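Long-range contacts in tudor domain-containing protein 1 (Mus musculus, PDB 4B9W), which acts as a scaffold in the germline piRNA pathway that represses transposons, here through an extended Tudor domain bound to a dimethylarginine-bearing Piwi-protein peptide: residues 135-139 with 196-200; 30-36 with 127-133. All blocks are in the same frame, centred on the assembly; numbering follows the deposited sequence.

In the fold
From the N terminus, the chain lays down strand 18-26, then strand 31-36, before passing through helix 41-57 and the five-stranded antiparallel Tudor sheet spanning residues 71-116 and returning as strand 129-133. Interaction 2 closes that 90-residue excursion, inside the six-stranded sheet of the staphylococcal-nuclease-like part of an extended Tudor domain. The chain runs on almost directly into 135-139, where interaction 1 opens; its partner, 196-200, arrives only after helix 145-155, strands 160-168 and 171-178 and helix 187-193. The two closures follow one another without nesting or crossing, their centres about 18 Å apart. Interaction 2 brings together the strands flanking the Tudor excursion; interaction 1 pairs the segment after strand 129-133 with the C-terminal end.

Interaction 1 (135-139 with 196-200); sequences DIQPP and LVLRC
Asp135 meets Cys200 mainly through the main chain: Cys200 N donates to Asp135 O over 2.9 Å. Ile136 and Arg199 form a non-hydrogen-bonded pair of this short antiparallel ribbon, and their side chains part; the CA-H group of Ile136 instead leans on Leu198 O, with Ile136 CA 3.2 Å from that oxygen. The CG2 methyl of Ile136 meets CG2 of Val197 at 3.7 Å, on the side where Trp143 and Ile192 also pack. Gln137 forms the hydrogen-bonded pair with Leu198. Its N donates to Leu198 O, while Leu198 N returns a nearly straight bond (172°) to Gln137 O at 2.8 Å. With CG between backbone N and carbonyl carbon (chi1 62°) and the chain extended beyond it, the Gln137 side chain passes Cys200 CB and sends NE2 to Arg199 O, a 2.8 Å bond lying close to the amide plane. An alanine here, lacking the amide, is likely to leave Arg199 O without this donor and Cys200 CB less covered. Beyond Pro138, the ring of Pro139 sets CD 3.5 Å from Leu196 O, and its CA lies against Leu198 CG. The worked lesson is that a two-stranded ribbon can secure a chain end chiefly by backbone bonds, with one amide adding a fourth hydrogen bond and an apolar patch turning toward the helices.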
loop_
_atom_site.group_PDB
_atom_site.type_symbol
_atom_site.label_atom_id
_atom_site.label_comp_id
_atom_site.label_asym_id
_atom_site.label_seq_id
_atom_site.Cartn_x
_atom_site.Cartn_y
_atom_site.Cartn_z
ATOM N N ASP A 135 16.001 5.617 13.897
ATOM C CA ASP A 135 17.412 6.004 13.741
ATOM C C ASP A 135 18.160 5.227 12.636
ATOM O O ASP A 135 19.399 5.201 12.627
ATOM C CB ASP A 135 18.192 5.914 15.076
ATOM C CG ASP A 135 17.615 6.816 16.194
ATOM O OD1 ASP A 135 16.808 7.731 15.917
ATOM O OD2 ASP A 135 17.989 6.581 17.360
ATOM N N ILE A 136 17.412 4.657 11.690
ATOM C CA ILE A 136 17.992 4.039 10.480
ATOM C C ILE A 136 17.220 4.365 9.191
ATOM O O ILE A 136 16.084 4.804 9.225
ATOM C CB ILE A 136 18.082 2.509 10.616
ATOM C CG1 ILE A 136 16.679 1.907 10.840
ATOM C CG2 ILE A 136 19.039 2.122 11.740
ATOM C CD1 ILE A 136 16.571 0.459 10.447
ATOM N N GLN A 137 17.870 4.140 8.059
ATOM C CA GLN A 137 17.302 4.392 6.732
ATOM C C GLN A 137 17.992 3.451 5.722
ATOM O O GLN A 137 19.113 3.003 5.967
ATOM C CB GLN A 137 17.529 5.866 6.337
ATOM C CG GLN A 137 19.009 6.269 6.221
ATOM C CD GLN A 137 19.192 7.741 5.894
ATOM O OE1 GLN A 137 18.446 8.301 5.095
ATOM N NE2 GLN A 137 20.180 8.381 6.525
ATOM N N PRO A 138 17.328 3.136 4.595
ATOM C CA PRO A 138 17.976 2.283 3.580
ATOM C C PRO A 138 19.199 2.957 2.954
ATOM O O PRO A 138 19.220 4.171 2.843
ATOM C CB PRO A 138 16.883 2.085 2.519
ATOM C CG PRO A 138 15.811 3.087 2.822
ATOM C CD PRO A 138 15.923 3.449 4.265
ATOM N N PRO A 139 20.231 2.182 2.587
ATOM C CA PRO A 139 21.419 2.793 1.954
ATOM C C PRO A 139 21.081 3.578 0.693
ATOM O O PRO A 139 21.571 4.686 0.515
ATOM C CB PRO A 139 22.305 1.592 1.622
ATOM C CG PRO A 139 21.906 0.544 2.604
ATOM C CD PRO A 139 20.441 0.753 2.884
ATOM N N LEU A 196 24.027 -3.002 6.447
ATOM C CA LEU A 196 22.779 -3.297 5.764
ATOM C C LEU A 196 21.832 -2.100 5.756
ATOM O O LEU A 196 20.907 -2.040 4.935
ATOM C CB LEU A 196 22.086 -4.473 6.421
ATOM C CG LEU A 196 22.918 -5.744 6.513
ATOM C CD1 LEU A 196 22.116 -6.827 7.199
ATOM C CD2 LEU A 196 23.380 -6.191 5.124
ATOM N N VAL A 197 22.049 -1.160 6.675
ATOM C CA VAL A 197 21.240 0.068 6.745
ATOM C C VAL A 197 22.128 1.233 7.186
ATOM O O VAL A 197 23.240 1.033 7.659
ATOM C CB VAL A 197 20.032 -0.073 7.693
ATOM C CG1 VAL A 197 19.220 -1.326 7.380
ATOM C CG2 VAL A 197 20.486 -0.080 9.139
ATOM N N LEU A 198 21.643 2.447 7.008
ATOM C CA LEU A 198 22.422 3.631 7.328
ATOM C C LEU A 198 21.813 4.317 8.525
ATOM O O LEU A 198 20.601 4.267 8.694
ATOM C CB LEU A 198 22.453 4.612 6.152
ATOM C CG LEU A 198 23.445 4.342 5.026
ATOM C CD1 LEU A 198 23.493 5.579 4.149
ATOM C CD2 LEU A 198 24.823 3.991 5.578
ATOM N N ARG A 199 22.664 4.963 9.328
ATOM C CA ARG A 199 22.217 5.832 10.420
ATOM C C ARG A 199 21.254 6.885 9.903
ATOM O O ARG A 199 21.382 7.361 8.788
ATOM C CB ARG A 199 23.395 6.567 11.085
ATOM C CG ARG A 199 24.377 5.696 11.840
ATOM C CD ARG A 199 25.369 6.556 12.629
ATOM N NE ARG A 199 24.737 7.248 13.762
ATOM C CZ ARG A 199 24.694 6.833 15.031
ATOM N NH1 ARG A 199 25.246 5.697 15.403
ATOM N NH2 ARG A 199 24.068 7.569 15.948
ATOM N N CYS A 200 20.304 7.269 10.737
ATOM C CA CYS A 200 19.367 8.324 10.375
ATOM C C CYS A 200 19.096 9.235 11.563
ATOM O O CYS A 200 18.997 8.774 12.695
ATOM C CB CYS A 200 18.059 7.741 9.852
ATOM S SG CYS A 200 17.003 9.049 9.200
#

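Interaction 2 (30-36 with 127-133)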
loop_
_atom_site.group_PDB
_atom_site.type_symbol
_atom_site.label_atom_id
_atom_site.label_comp_id
_atom_site.label_asym_id
_atom_site.label_seq_id
_atom_site.Cartn_x
_atom_site.Cartn_y
_atom_site.Cartn_z
ATOM N N GLY A 30 11.330 -0.786 8.182
ATOM C CA GLY A 30 10.490 0.398 8.231
ATOM C C GLY A 30 9.006 0.090 8.365
ATOM O O GLY A 30 8.162 1.001 8.438
ATOM N N GLU A 31 8.699 -1.202 8.407
ATOM C CA GLU A 31 7.335 -1.663 8.384
ATOM C C GLU A 31 7.206 -3.091 8.908
ATOM O O GLU A 31 7.314 -4.071 8.157
ATOM C CB GLU A 31 6.832 -1.580 6.954
ATOM C CG GLU A 31 5.379 -1.956 6.772
ATOM C CD GLU A 31 4.979 -1.959 5.300
ATOM O OE1 GLU A 31 5.859 -2.077 4.400
ATOM O OE2 GLU A 31 3.780 -1.870 5.041
ATOM N N PHE A 32 6.932 -3.207 10.191
ATOM C CA PHE A 32 6.661 -4.492 10.766
ATOM C C PHE A 32 5.612 -4.334 11.835
ATOM O O PHE A 32 5.369 -3.233 12.316
ATOM C CB PHE A 32 7.935 -5.150 11.319
ATOM C CG PHE A 32 8.603 -4.377 12.423
ATOM C CD1 PHE A 32 9.391 -3.282 12.142
ATOM C CD2 PHE A 32 8.436 -4.759 13.767
ATOM C CE1 PHE A 32 10.007 -2.566 13.162
ATOM C CE2 PHE A 32 9.047 -4.052 14.784
ATOM C CZ PHE A 32 9.845 -2.961 14.479
ATOM N N TYR A 33 4.980 -5.443 12.186
ATOM C CA TYR A 33 3.852 -5.419 13.078
ATOM C C TYR A 33 4.156 -6.222 14.323
ATOM O O TYR A 33 4.755 -7.293 14.241
ATOM C CB TYR A 33 2.623 -5.959 12.340
ATOM C CG TYR A 33 2.139 -4.986 11.309
ATOM C CD1 TYR A 33 2.758 -4.891 10.069
ATOM C CD2 TYR A 33 1.104 -4.118 11.588
ATOM C CE1 TYR A 33 2.338 -3.970 9.130
ATOM C CE2 TYR A 33 0.672 -3.198 10.646
ATOM C CZ TYR A 33 1.289 -3.129 9.433
ATOM O OH TYR A 33 0.863 -2.223 8.510
ATOM N N CYS A 34 3.750 -5.689 15.475
ATOM C CA CYS A 34 4.018 -6.340 16.752
ATOM C C CYS A 34 2.751 -6.512 17.558
ATOM O O CYS A 34 1.854 -5.671 17.509
ATOM C CB CYS A 34 4.996 -5.515 17.596
ATOM S SG CYS A 34 6.698 -5.417 16.981
ATOM N N HIS A 35 2.692 -7.616 18.295
ATOM C CA HIS A 35 1.841 -7.709 19.451
ATOM C C HIS A 35 2.599 -7.170 20.638
ATOM O O HIS A 35 3.710 -7.628 20.934
ATOM C CB HIS A 35 1.448 -9.140 19.715
ATOM C CG HIS A 35 0.561 -9.729 18.661
ATOM N ND1 HIS A 35 0.629 -11.032 18.301
ATOM C CD2 HIS A 35 -0.425 -9.154 17.886
ATOM C CE1 HIS A 35 -0.280 -11.279 17.348
ATOM N NE2 HIS A 35 -0.927 -10.122 17.083
ATOM N N PHE A 36 2.009 -6.175 21.306
ATOM C CA PHE A 36 2.545 -5.615 22.540
ATOM C C PHE A 36 1.965 -6.376 23.747
ATOM O O PHE A 36 0.735 -6.479 23.915
ATOM C CB PHE A 36 2.286 -4.108 22.583
ATOM C CG PHE A 36 3.144 -3.333 21.610
ATOM C CD1 PHE A 36 2.915 -3.397 20.252
ATOM C CD2 PHE A 36 4.208 -2.572 22.060
ATOM C CE1 PHE A 36 3.697 -2.681 19.361
ATOM C CE2 PHE A 36 5.010 -1.854 21.181
ATOM C CZ PHE A 36 4.760 -1.912 19.830
ATOM N N GLN A 127 -4.795 -5.094 17.604
ATOM C CA GLN A 127 -3.536 -5.549 18.237
ATOM C C GLN A 127 -2.332 -5.595 17.308
ATOM O O GLN A 127 -1.222 -5.726 17.783
ATOM C CB GLN A 127 -3.714 -6.940 18.835
ATOM C CG GLN A 127 -4.647 -7.026 20.018
ATOM C CD GLN A 127 -4.162 -6.259 21.230
ATOM O OE1 GLN A 127 -2.983 -6.296 21.568
ATOM N NE2 GLN A 127 -5.085 -5.563 21.905
ATOM N N GLY A 128 -2.545 -5.524 15.996
ATOM C CA GLY A 128 -1.452 -5.492 15.041
ATOM C C GLY A 128 -0.963 -4.064 14.878
ATOM O O GLY A 128 -1.477 -3.293 14.045
ATOM N N MET A 129 0.026 -3.709 15.686
ATOM C CA MET A 129 0.504 -2.339 15.740
ATOM C C MET A 129 1.631 -2.146 14.752
ATOM O O MET A 129 2.663 -2.824 14.874
ATOM C CB MET A 129 1.006 -2.047 17.160
ATOM C CG MET A 129 -0.091 -2.126 18.214
ATOM S SD MET A 129 -1.459 -1.004 17.813
ATOM C CE MET A 129 -0.549 0.517 17.460
ATOM N N GLN A 130 1.459 -1.237 13.792
ATOM C CA GLN A 130 2.540 -0.998 12.820
ATOM C C GLN A 130 3.707 -0.327 13.519
ATOM O O GLN A 130 3.491 0.625 14.263
ATOM C CB GLN A 130 2.081 -0.116 11.645
ATOM C CG GLN A 130 3.156 0.026 10.579
ATOM C CD GLN A 130 2.713 0.866 9.393
ATOM O OE1 GLN A 130 1.682 1.540 9.440
ATOM N NE2 GLN A 130 3.506 0.845 8.331
ATOM N N CYS A 131 4.923 -0.823 13.278
ATOM C CA CYS A 131 6.133 -0.281 13.863
ATOM C C CYS A 131 7.172 0.009 12.798
ATOM O O CYS A 131 7.017 -0.391 11.670
ATOM C CB CYS A 131 6.752 -1.246 14.863
ATOM S SG CYS A 131 5.642 -1.760 16.174
ATOM N N TRP A 132 8.202 0.756 13.177
ATOM C CA TRP A 132 9.435 0.889 12.379
ATOM C C TRP A 132 10.550 1.070 13.334
ATOM O O TRP A 132 10.328 1.546 14.412
ATOM C CB TRP A 132 9.377 2.059 11.412
ATOM C CG TRP A 132 8.880 3.351 11.996
ATOM C CD1 TRP A 132 9.624 4.382 12.582
ATOM C CD2 TRP A 132 7.491 3.809 12.034
ATOM N NE1 TRP A 132 8.793 5.408 12.973
ATOM C CE2 TRP A 132 7.505 5.117 12.678
ATOM C CE3 TRP A 132 6.271 3.274 11.606
ATOM C CZ2 TRP A 132 6.347 5.835 12.890
ATOM C CZ3 TRP A 132 5.102 4.017 11.813
ATOM C CH2 TRP A 132 5.142 5.267 12.443
ATOM N N LEU A 133 11.760 0.664 12.978
ATOM C CA LEU A 133 12.910 0.893 13.849
ATOM C C LEU A 133 13.322 2.352 13.713
ATOM O O LEU A 133 13.308 2.893 12.627
ATOM C CB LEU A 133 14.098 -0.000 13.466
ATOM C CG LEU A 133 13.957 -1.515 13.700
ATOM C CD1 LEU A 133 15.252 -2.206 13.295
ATOM C CD2 LEU A 133 13.612 -1.827 15.137
HETATM O O HOH W 1 -1.555 -4.852 23.450
HETATM O O HOH W 2 -0.516 -5.437 20.478
#
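Phe32 and Cys131 meet through both backbone and side chains, as an antiparallel hydrogen-bonded pair: Cys131 N donates to Phe32 O, N to O at 2.6 Å, and Cys131 O accepts from Phe32 N. From CB of Phe32, a chi1 of 61° places CG between the backbone N and the carbonyl carbon and carries the ring across strand 129-133. CD1 then comes 3.8 Å from Cys131 O. Farther out, CE1 of Phe32 sits 3.6 Å from Trp132 CA, while along the other edge CD2 and CE2 run under Cys131 CB, as does CZ at the tip, 3.6 Å from that CB. The CB stands over the ring face in a CH-pi contact, 20° off the normal. CZ also touches Leu133 CD2, the two side chains crossing at about a right angle; Phe151, on helix 145-155, meets the ring edge-to-face.

Cys131 SG goes on to the edge of the Phe36 ring, 3.8 Å from CZ, and lies 3.9 Å from Cys34 SG, too far for a disulfide. Tyr33, on the opposite face of the sheet, lays its ring over Gln130 CA. Cys34 and Met129 form the next hydrogen-bonded pair, after which a water takes over: it accepts from Phe36 N at 2.8 Å and also reaches Gln127 O.

These are neighbouring antiparallel strands in the curled sheet of the staphylococcal-nuclease-like part of an extended Tudor domain. Tyr33 and His35 turn their backbone bonds to strand 18-26, and Gln130 to Val172. On the face of Phe32, Cys34, Met129 and Cys131, sulfur and aromatic groups pack together, whereas Glu31 makes a salt bridge outside this contact, to a basic side chain of the bound peptide, so one strand serves both core and ligand.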